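Local structure of sulfate transporter 4.1, chloroplastic (7LHV) at residues L222-Y227 and A433-V438; R548-E553 and K591-E596; N570-E575 and R600-A605. The protein cotransports sulfate with protons across the membrane and may play a role in regulating sulfate assimilation. All blocks are in the same frame, centred on the assembly; numbering follows the deposited sequence.

How the interactions relate
Interaction 1 lies in the membrane-embedded transporter part, and interactions 2 and 3 lie together in the STAS domain. The centre of interaction 1 is about 65 Å from that of interaction 2 and about 70 Å from that of interaction 3, on the other side of the chain's centre. Interactions 2 and 3 have centres only about 9 Å apart and touch directly. Leu549 CD1 lies 4.2 Å from Leu574 CD2, and Tyr594 CD1 lies 3.9 Å from Leu604 CB. Both reach Ala357 of the second subunit. Helix 206-229, used in interaction 1, also carries Val208, which lines a pocket for the sphingosine phosphate lipid.

Interaction 1. Residues L222-Y227 and A433-V438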
loop_
_atom_site.group_PDB
_atom_site.type_symbol
_atom_site.label_atom_id
_atom_site.label_comp_id
_atom_site.label_asym_id
_atom_site.label_seq_id
_atom_site.Cartn_x
_atom_site.Cartn_y
_atom_site.Cartn_z
ATOM N N LEU A 222 -26.533 11.714 -15.229
ATOM C CA LEU A 222 -26.265 12.679 -16.289
ATOM C C LEU A 222 -26.036 12.011 -17.637
ATOM O O LEU A 222 -26.225 12.655 -18.671
ATOM C CB LEU A 222 -25.062 13.545 -15.924
ATOM C CG LEU A 222 -25.359 14.690 -14.957
ATOM C CD1 LEU A 222 -24.132 15.552 -14.760
ATOM C CD2 LEU A 222 -26.524 15.526 -15.458
ATOM N N SER A 223 -25.625 10.745 -17.653
ATOM C CA SER A 223 -25.532 10.023 -18.915
ATOM C C SER A 223 -26.908 9.601 -19.408
ATOM O O SER A 223 -27.169 9.613 -20.616
ATOM C CB SER A 223 -24.626 8.803 -18.761
ATOM O OG SER A 223 -23.280 9.187 -18.554
ATOM N N GLN A 224 -27.797 9.228 -18.489
ATOM C CA GLN A 224 -29.122 8.759 -18.871
ATOM C C GLN A 224 -30.095 9.889 -19.173
ATOM O O GLN A 224 -31.154 9.626 -19.752
ATOM C CB GLN A 224 -29.701 7.868 -17.770
ATOM C CG GLN A 224 -28.946 6.571 -17.591
ATOM C CD GLN A 224 -29.137 5.624 -18.752
ATOM O OE1 GLN A 224 -30.176 4.980 -18.881
ATOM N NE2 GLN A 224 -28.129 5.535 -19.611
ATOM N N ILE A 225 -29.777 11.130 -18.797
ATOM C CA ILE A 225 -30.667 12.241 -19.130
ATOM C C ILE A 225 -30.770 12.451 -20.640
ATOM O O ILE A 225 -31.688 13.132 -21.112
ATOM C CB ILE A 225 -30.202 13.536 -18.426
ATOM C CG1 ILE A 225 -31.279 14.618 -18.502
ATOM C CG2 ILE A 225 -28.948 14.067 -19.074
ATOM C CD1 ILE A 225 -32.536 14.285 -17.736
ATOM N N LYS A 226 -29.850 11.871 -21.419
ATOM C CA LYS A 226 -29.879 12.065 -22.865
ATOM C C LYS A 226 -31.128 11.461 -23.494
ATOM O O LYS A 226 -31.606 11.958 -24.519
ATOM C CB LYS A 226 -28.619 11.475 -23.501
ATOM C CG LYS A 226 -28.605 9.963 -23.605
ATOM C CD LYS A 226 -27.251 9.462 -24.066
ATOM C CE LYS A 226 -27.194 7.947 -24.067
ATOM N NZ LYS A 226 -25.819 7.450 -24.343
ATOM N N TYR A 227 -31.665 10.389 -22.906
ATOM C CA TYR A 227 -32.911 9.826 -23.413
ATOM C C TYR A 227 -34.086 10.749 -23.121
ATOM O O TYR A 227 -35.023 10.844 -23.921
ATOM C CB TYR A 227 -33.147 8.444 -22.809
ATOM C CG TYR A 227 -32.078 7.441 -23.160
ATOM C CD1 TYR A 227 -32.077 6.804 -24.392
ATOM C CD2 TYR A 227 -31.062 7.139 -22.268
ATOM C CE1 TYR A 227 -31.100 5.888 -24.720
ATOM C CE2 TYR A 227 -30.080 6.227 -22.588
ATOM C CZ TYR A 227 -30.104 5.604 -23.816
ATOM O OH TYR A 227 -29.126 4.692 -24.141
ATOM N N ALA A 433 -38.490 5.360 -20.750
ATOM C CA ALA A 433 -38.918 4.630 -19.558
ATOM C C ALA A 433 -37.747 3.916 -18.896
ATOM O O ALA A 433 -37.598 3.955 -17.669
ATOM C CB ALA A 433 -40.019 3.635 -19.920
ATOM N N LEU A 434 -36.902 3.257 -19.690
ATOM C CA LEU A 434 -35.725 2.599 -19.135
ATOM C C LEU A 434 -34.757 3.615 -18.542
ATOM O O LEU A 434 -34.139 3.366 -17.500
ATOM C CB LEU A 434 -35.038 1.759 -20.209
ATOM C CG LEU A 434 -35.900 0.706 -20.908
ATOM C CD1 LEU A 434 -35.053 -0.135 -21.842
ATOM C CD2 LEU A 434 -36.610 -0.170 -19.895
ATOM N N ALA A 435 -34.608 4.769 -19.198
ATOM C CA ALA A 435 -33.766 5.821 -18.640
ATOM C C ALA A 435 -34.301 6.298 -17.296
ATOM O O ALA A 435 -33.531 6.526 -16.357
ATOM C CB ALA A 435 -33.664 6.986 -19.619
ATOM N N ALA A 436 -35.621 6.460 -17.190
ATOM C CA ALA A 436 -36.220 6.868 -15.926
ATOM C C ALA A 436 -36.011 5.810 -14.853
ATOM O O ALA A 436 -35.784 6.137 -13.685
ATOM C CB ALA A 436 -37.708 7.152 -16.116
ATOM N N ILE A 437 -36.087 4.534 -15.231
ATOM C CA ILE A 437 -35.845 3.463 -14.267
ATOM C C ILE A 437 -34.411 3.517 -13.755
ATOM O O ILE A 437 -34.163 3.371 -12.552
ATOM C CB ILE A 437 -36.174 2.094 -14.889
ATOM C CG1 ILE A 437 -37.684 1.933 -15.041
ATOM C CG2 ILE A 437 -35.618 0.978 -14.035
ATOM C CD1 ILE A 437 -38.077 0.729 -15.846
ATOM N N VAL A 438 -33.444 3.729 -14.651
ATOM C CA VAL A 438 -32.048 3.826 -14.222
ATOM C C VAL A 438 -31.847 5.033 -13.313
ATOM O O VAL A 438 -31.138 4.957 -12.300
ATOM C CB VAL A 438 -31.105 3.880 -15.438
ATOM C CG1 VAL A 438 -29.672 4.063 -14.983
ATOM C CG2 VAL A 438 -31.223 2.621 -16.248
#
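The backbone O of Gln224 meets two groups. Tyr227 N donates a hydrogen bond to it at 3.3 Å within its own helix, at a kink where the usual bonds to the preceding turn are missing. From the other helix, Ala435 CB comes to 3.6 Å of the same Gln224 O. The small Ala435 side chain is consistent with the close approach of the two segments. Its CB also touches Tyr227 CB at 3.5 Å. The Tyr227 ring adds to this contact through CD2, which meets Ala435 CB at an oblique angle.

Both helices belong to the membrane domain of the SLC26/SulP family, and the segments lie in or next to predicted transmembrane spans. The segments run nearly antiparallel (157°), with axes 8.5 Å apart at closest. No hydrogen bond joins them, so the contact is held by packing.

Gln224 packs further along the interface, against Val438. A bend at chi2 (-70°) swings the Gln224 amide across Val438, and the two side chains cross at about a right angle. Gln224 CG packs on Val438 CG1 at 3.7 Å. The amide oxygen OE1 lies against Val438 CG2, also at 3.7 Å, and close to Ala435 CA. The amide's other end turns back to its own helix: Gln224 NE2 lies in the plane of the Tyr227 ring, at its edge. Lys226 CG covers one face of that ring near the rim.

Phe228 and Ile220 of helix 206-229 extend the packing to Ala435 and Val438. Helix 91-119 borders it as well, with Leu119 touching Gln224 and Ser115 touching Val438.

Interaction 2. Residues R548-E553 and K591-E596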
loop_
_atom_site.group_PDB
_atom_site.type_symbol
_atom_site.label_atom_id
_atom_site.label_comp_id
_atom_site.label_asym_id
_atom_site.label_seq_id
_atom_site.Cartn_x
_atom_site.Cartn_y
_atom_site.Cartn_z
ATOM N N ARG A 548 12.369 7.557 18.136
ATOM C CA ARG A 548 11.888 7.836 19.486
ATOM C C ARG A 548 12.900 7.406 20.535
ATOM O O ARG A 548 13.068 8.080 21.557
ATOM C CB ARG A 548 10.547 7.145 19.719
ATOM C CG ARG A 548 9.399 7.755 18.943
ATOM C CD ARG A 548 9.140 9.175 19.407
ATOM N NE ARG A 548 8.915 9.240 20.845
ATOM C CZ ARG A 548 7.727 9.134 21.426
ATOM N NH1 ARG A 548 6.624 8.970 20.715
ATOM N NH2 ARG A 548 7.646 9.194 22.751
ATOM N N LEU A 549 13.575 6.277 20.312
ATOM C CA LEU A 549 14.581 5.832 21.267
ATOM C C LEU A 549 15.862 6.652 21.162
ATOM O O LEU A 549 16.594 6.777 22.151
ATOM C CB LEU A 549 14.863 4.345 21.066
ATOM C CG LEU A 549 13.661 3.445 21.367
ATOM C CD1 LEU A 549 13.992 1.985 21.122
ATOM C CD2 LEU A 549 13.172 3.654 22.787
ATOM N N ARG A 550 16.154 7.212 19.986
ATOM C CA ARG A 550 17.314 8.079 19.827
ATOM C C ARG A 550 17.088 9.480 20.375
ATOM O O ARG A 550 18.062 10.221 20.557
ATOM C CB ARG A 550 17.709 8.179 18.352
ATOM C CG ARG A 550 18.424 6.963 17.798
ATOM C CD ARG A 550 18.581 7.077 16.292
ATOM N NE ARG A 550 19.460 6.051 15.747
ATOM C CZ ARG A 550 19.481 5.686 14.473
ATOM N NH1 ARG A 550 18.675 6.239 13.583
ATOM N NH2 ARG A 550 20.332 4.743 14.082
ATOM N N GLU A 551 15.833 9.875 20.596
ATOM C CA GLU A 551 15.590 11.165 21.239
ATOM C C GLU A 551 16.293 11.255 22.588
ATOM O O GLU A 551 16.725 12.336 23.002
ATOM C CB GLU A 551 14.091 11.418 21.402
ATOM C CG GLU A 551 13.345 11.625 20.101
ATOM C CD GLU A 551 11.864 11.860 20.315
ATOM O OE1 GLU A 551 11.404 11.736 21.470
ATOM O OE2 GLU A 551 11.161 12.171 19.332
ATOM N N TYR A 552 16.429 10.127 23.286
ATOM C CA TYR A 552 17.132 10.132 24.566
ATOM C C TYR A 552 18.629 10.353 24.380
ATOM O O TYR A 552 19.263 11.049 25.183
ATOM C CB TYR A 552 16.840 8.833 25.312
ATOM C CG TYR A 552 15.356 8.610 25.474
ATOM C CD1 TYR A 552 14.621 9.360 26.382
ATOM C CD2 TYR A 552 14.681 7.688 24.690
ATOM C CE1 TYR A 552 13.262 9.178 26.520
ATOM C CE2 TYR A 552 13.321 7.500 24.822
ATOM C CZ TYR A 552 12.617 8.248 25.739
ATOM O OH TYR A 552 11.262 8.065 25.876
ATOM N N GLU A 553 19.212 9.790 23.318
ATOM C CA GLU A 553 20.603 10.099 23.005
ATOM C C GLU A 553 20.771 11.574 22.678
ATOM O O GLU A 553 21.764 12.196 23.066
ATOM C CB GLU A 553 21.091 9.257 21.831
ATOM C CG GLU A 553 20.632 7.832 21.846
ATOM C CD GLU A 553 20.996 7.115 20.573
ATOM O OE1 GLU A 553 21.099 7.783 19.525
ATOM O OE2 GLU A 553 21.165 5.884 20.618
ATOM N N LYS A 591 19.754 -4.046 18.688
ATOM C CA LYS A 591 21.198 -4.158 18.871
ATOM C C LYS A 591 21.902 -2.846 18.541
ATOM O O LYS A 591 22.831 -2.433 19.250
ATOM C CB LYS A 591 21.748 -5.298 18.017
ATOM C CG LYS A 591 21.388 -6.678 18.537
ATOM C CD LYS A 591 22.228 -7.761 17.885
ATOM C CE LYS A 591 21.756 -8.061 16.475
ATOM N NZ LYS A 591 22.352 -9.322 15.957
ATOM N N GLU A 592 21.472 -2.173 17.469
ATOM C CA GLU A 592 22.080 -0.891 17.120
ATOM C C GLU A 592 21.860 0.148 18.216
ATOM O O GLU A 592 22.787 0.883 18.578
ATOM C CB GLU A 592 21.528 -0.389 15.787
ATOM C CG GLU A 592 21.944 -1.227 14.595
ATOM C CD GLU A 592 21.327 -0.740 13.299
ATOM O OE1 GLU A 592 20.667 0.320 13.316
ATOM O OE2 GLU A 592 21.502 -1.417 12.265
ATOM N N LEU A 593 20.640 0.231 18.751
ATOM C CA LEU A 593 20.371 1.174 19.834
ATOM C C LEU A 593 21.130 0.810 21.099
ATOM O O LEU A 593 21.567 1.699 21.835
ATOM C CB LEU A 593 18.870 1.276 20.116
ATOM C CG LEU A 593 18.008 2.205 19.255
ATOM C CD1 LEU A 593 18.457 3.637 19.471
ATOM C CD2 LEU A 593 18.059 1.879 17.782
ATOM N N TYR A 594 21.303 -0.483 21.381
ATOM C CA TYR A 594 22.108 -0.859 22.537
ATOM C C TYR A 594 23.554 -0.410 22.370
ATOM O O TYR A 594 24.173 0.094 23.316
ATOM C CB TYR A 594 22.052 -2.364 22.768
ATOM C CG TYR A 594 23.087 -2.823 23.760
ATOM C CD1 TYR A 594 22.981 -2.492 25.102
ATOM C CD2 TYR A 594 24.186 -3.564 23.355
ATOM C CE1 TYR A 594 23.930 -2.900 26.012
ATOM C CE2 TYR A 594 25.141 -3.975 24.259
ATOM C CZ TYR A 594 25.008 -3.642 25.586
ATOM O OH TYR A 594 25.958 -4.051 26.491
ATOM N N GLN A 595 24.114 -0.593 21.172
ATOM C CA GLN A 595 25.481 -0.145 20.930
ATOM C C GLN A 595 25.593 1.370 21.057
ATOM O O GLN A 595 26.544 1.883 21.661
ATOM C CB GLN A 595 25.951 -0.612 19.554
ATOM C CG GLN A 595 26.181 -2.112 19.465
ATOM C CD GLN A 595 26.473 -2.575 18.055
ATOM O OE1 GLN A 595 26.137 -1.899 17.085
ATOM N NE2 GLN A 595 27.103 -3.737 17.935
ATOM N N GLU A 596 24.623 2.103 20.504
ATOM C CA GLU A 596 24.651 3.558 20.619
ATOM C C GLU A 596 24.480 4.012 22.066
ATOM O O GLU A 596 25.014 5.057 22.452
ATOM C CB GLU A 596 23.573 4.182 19.736
ATOM C CG GLU A 596 23.786 3.979 18.248
ATOM C CD GLU A 596 22.629 4.503 17.420
ATOM O OE1 GLU A 596 21.727 5.145 17.994
ATOM O OE2 GLU A 596 22.620 4.273 16.192
#
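Arg550 and Glu596 join two helices of the STAS domain, 542-560 and 584-599. The two segments run nearly parallel, 5° apart, with their axes 10.8 Å from each other. From CB, which leaves the helix to one side, the Arg550 chain runs extended toward its partner. Its CG packs on Leu593 CD1 at 3.7 Å, and the two side chains cross at about a right angle. CD passes Glu596 OE1 at 4.1 Å. NE gives a weak but fairly straight hydrogen bond to the same Glu596 OE1, 3.3 Å long. NH2 makes the firmer bond, 3.1 Å to Glu596 OE2, and meets the syn lone pair of that oxygen. The guanidinium and carboxylate planes are 14° apart, so this salt bridge is nearly flat.

The Glu553 carboxylate also lies beside that of Glu596, and the positive charge of Arg550 probably eases this pairing of acids. A methionine at Arg550 would probably leave Glu596 without its charged mate, next to a second acid. Ala357 of the second subunit packs on both Arg550 and Glu596. Beneath the salt bridge, Leu593 CD1 touches Leu549 CB at 4.0 Å.

Interaction 3. Residues N570-E575 and R600-A605; sequences NFVILE and RDIQLA
The Phe571 ring and the Gln603 side-chain amide are the flat groups here, with planes 33° apart. The ring meets Gln603 obliquely through one corner: Phe571 CD1 is 3.5 Å from Gln603 CB. The amide is bound at both ends. Gln603 NE2 donates to Leu604 O at 2.7 Å; the acceptor lies in the amide plane, while the donor stands above the carbonyl plane. Gln603 OE1 accepts from Lys598 NZ. A bend at chi2 (51°) folds the amide back onto its own strand.

Four backbone hydrogen bonds join the two strands in parallel. Gln603 N bonds to Asn570 O, and Val572 N bonds to Gln603 O at 2.8 Å. Ala605 N bonds to Val572 O, and Leu574 N bonds to Ala605 O. Val572 is thus held through both its N and its O.

The strands are the two ends of a beta-alpha-beta unit of the STAS domain, connected through helix 584-599. That helix ends in a Schellman motif, with Asp601 at positive phi. Strand 603-606 is outermost in its sheet within the chain.

On the sheet face of Val572 and Leu604, Tyr594 and Tyr597 of the connecting helix touch Leu604. Val572 CG2 meets Ile602 CG2 at 3.8 Å, and Leu574 CD1 meets Leu604 CD1 at 3.5 Å. On the face of Phe571 and Gln603, Ile573 CG1 approaches Ala605 CB at 4.3 Å. Cys642 of helix 635-643 packs on Phe571 and Ile573.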
loop_
_atom_site.group_PDB
_atom_site.type_symbol
_atom_site.label_atom_id
_atom_site.label_comp_id
_atom_site.label_asym_id
_atom_site.label_seq_id
_atom_site.Cartn_x
_atom_site.Cartn_y
_atom_site.Cartn_z
ATOM N N ASN A 570 20.475 7.516 32.507
ATOM C CA ASN A 570 21.445 6.455 32.723
ATOM C C ASN A 570 20.929 5.082 32.334
ATOM O O ASN A 570 21.714 4.250 31.878
ATOM C CB ASN A 570 21.873 6.417 34.197
ATOM C CG ASN A 570 22.515 7.708 34.650
ATOM O OD1 ASN A 570 23.652 8.009 34.294
ATOM N ND2 ASN A 570 21.789 8.479 35.451
ATOM N N PHE A 571 19.633 4.826 32.504
ATOM C CA PHE A 571 19.024 3.552 32.152
ATOM C C PHE A 571 17.771 3.802 31.329
ATOM O O PHE A 571 17.015 4.735 31.608
ATOM C CB PHE A 571 18.669 2.734 33.397
ATOM C CG PHE A 571 19.770 2.663 34.415
ATOM C CD1 PHE A 571 20.707 1.650 34.365
ATOM C CD2 PHE A 571 19.862 3.604 35.424
ATOM C CE1 PHE A 571 21.718 1.578 35.300
ATOM C CE2 PHE A 571 20.871 3.537 36.360
ATOM C CZ PHE A 571 21.800 2.523 36.298
ATOM N N VAL A 572 17.560 2.968 30.315
ATOM C CA VAL A 572 16.345 2.991 29.511
ATOM C C VAL A 572 15.750 1.594 29.532
ATOM O O VAL A 572 16.406 0.633 29.117
ATOM C CB VAL A 572 16.609 3.444 28.066
ATOM C CG1 VAL A 572 15.389 3.180 27.206
ATOM C CG2 VAL A 572 16.970 4.915 28.033
ATOM N N ILE A 573 14.513 1.481 30.002
ATOM C CA ILE A 573 13.831 0.201 30.148
ATOM C C ILE A 573 12.711 0.137 29.125
ATOM O O ILE A 573 11.910 1.072 29.015
ATOM C CB ILE A 573 13.279 0.014 31.571
ATOM C CG1 ILE A 573 14.365 0.308 32.602
ATOM C CG2 ILE A 573 12.744 -1.394 31.750
ATOM C CD1 ILE A 573 13.845 0.425 34.001
ATOM N N LEU A 574 12.653 -0.958 28.375
ATOM C CA LEU A 574 11.606 -1.177 27.386
ATOM C C LEU A 574 10.590 -2.164 27.938
ATOM O O LEU A 574 10.941 -3.285 28.315
ATOM C CB LEU A 574 12.174 -1.671 26.057
ATOM C CG LEU A 574 12.827 -0.627 25.155
ATOM C CD1 LEU A 574 14.147 -0.152 25.707
ATOM C CD2 LEU A 574 13.001 -1.193 23.760
ATOM N N GLU A 575 9.333 -1.735 27.979
ATOM C CA GLU A 575 8.218 -2.612 28.306
ATOM C C GLU A 575 7.734 -3.249 27.014
ATOM O O GLU A 575 7.135 -2.576 26.169
ATOM C CB GLU A 575 7.097 -1.825 28.972
ATOM C CG GLU A 575 7.482 -1.260 30.302
ATOM C CD GLU A 575 7.733 -2.340 31.313
ATOM O OE1 GLU A 575 7.074 -3.397 31.244
ATOM O OE2 GLU A 575 8.621 -2.140 32.157
ATOM N N ARG A 600 26.906 6.248 24.457
ATOM C CA ARG A 600 26.446 7.356 25.281
ATOM C C ARG A 600 26.426 7.022 26.766
ATOM O O ARG A 600 25.960 7.842 27.564
ATOM C CB ARG A 600 25.048 7.798 24.845
ATOM C CG ARG A 600 25.019 9.050 23.996
ATOM C CD ARG A 600 25.202 8.710 22.532
ATOM N NE ARG A 600 24.717 9.772 21.659
ATOM C CZ ARG A 600 24.761 9.727 20.336
ATOM N NH1 ARG A 600 25.266 8.686 19.698
ATOM N NH2 ARG A 600 24.286 10.753 19.637
ATOM N N ASP A 601 26.912 5.840 27.151
ATOM C CA ASP A 601 26.913 5.393 28.546
ATOM C C ASP A 601 25.492 5.286 29.100
ATOM O O ASP A 601 25.197 5.757 30.201
ATOM C CB ASP A 601 27.775 6.309 29.421
ATOM C CG ASP A 601 28.176 5.661 30.727
ATOM O OD1 ASP A 601 27.967 4.439 30.874
ATOM O OD2 ASP A 601 28.700 6.374 31.606
ATOM N N ILE A 602 24.604 4.660 28.331
ATOM C CA ILE A 602 23.227 4.407 28.734
ATOM C C ILE A 602 23.002 2.902 28.739
ATOM O O ILE A 602 23.433 2.202 27.816
ATOM C CB ILE A 602 22.217 5.108 27.805
ATOM C CG1 ILE A 602 22.437 6.619 27.810
ATOM C CG2 ILE A 602 20.796 4.793 28.217
ATOM C CD1 ILE A 602 21.751 7.332 26.671
ATOM N N GLN A 603 22.343 2.406 29.782
ATOM C CA GLN A 603 22.062 0.984 29.919
ATOM C C GLN A 603 20.705 0.661 29.310
ATOM O O GLN A 603 19.718 1.356 29.571
ATOM C CB GLN A 603 22.083 0.573 31.390
ATOM C CG GLN A 603 21.871 -0.906 31.622
ATOM C CD GLN A 603 22.789 -1.759 30.780
ATOM O OE1 GLN A 603 24.009 -1.706 30.920
ATOM N NE2 GLN A 603 22.206 -2.546 29.887
ATOM N N LEU A 604 20.656 -0.397 28.507
ATOM C CA LEU A 604 19.416 -0.865 27.905
ATOM C C LEU A 604 18.937 -2.109 28.637
ATOM O O LEU A 604 19.720 -3.034 28.877
ATOM C CB LEU A 604 19.606 -1.179 26.423
ATOM C CG LEU A 604 18.302 -1.479 25.689
ATOM C CD1 LEU A 604 17.622 -0.177 25.350
ATOM C CD2 LEU A 604 18.530 -2.317 24.446
ATOM N N ALA A 605 17.654 -2.133 28.982
ATOM C CA ALA A 605 17.049 -3.261 29.669
ATOM C C ALA A 605 15.747 -3.641 28.981
ATOM O O ALA A 605 15.075 -2.799 28.381
ATOM C CB ALA A 605 16.786 -2.944 31.146
#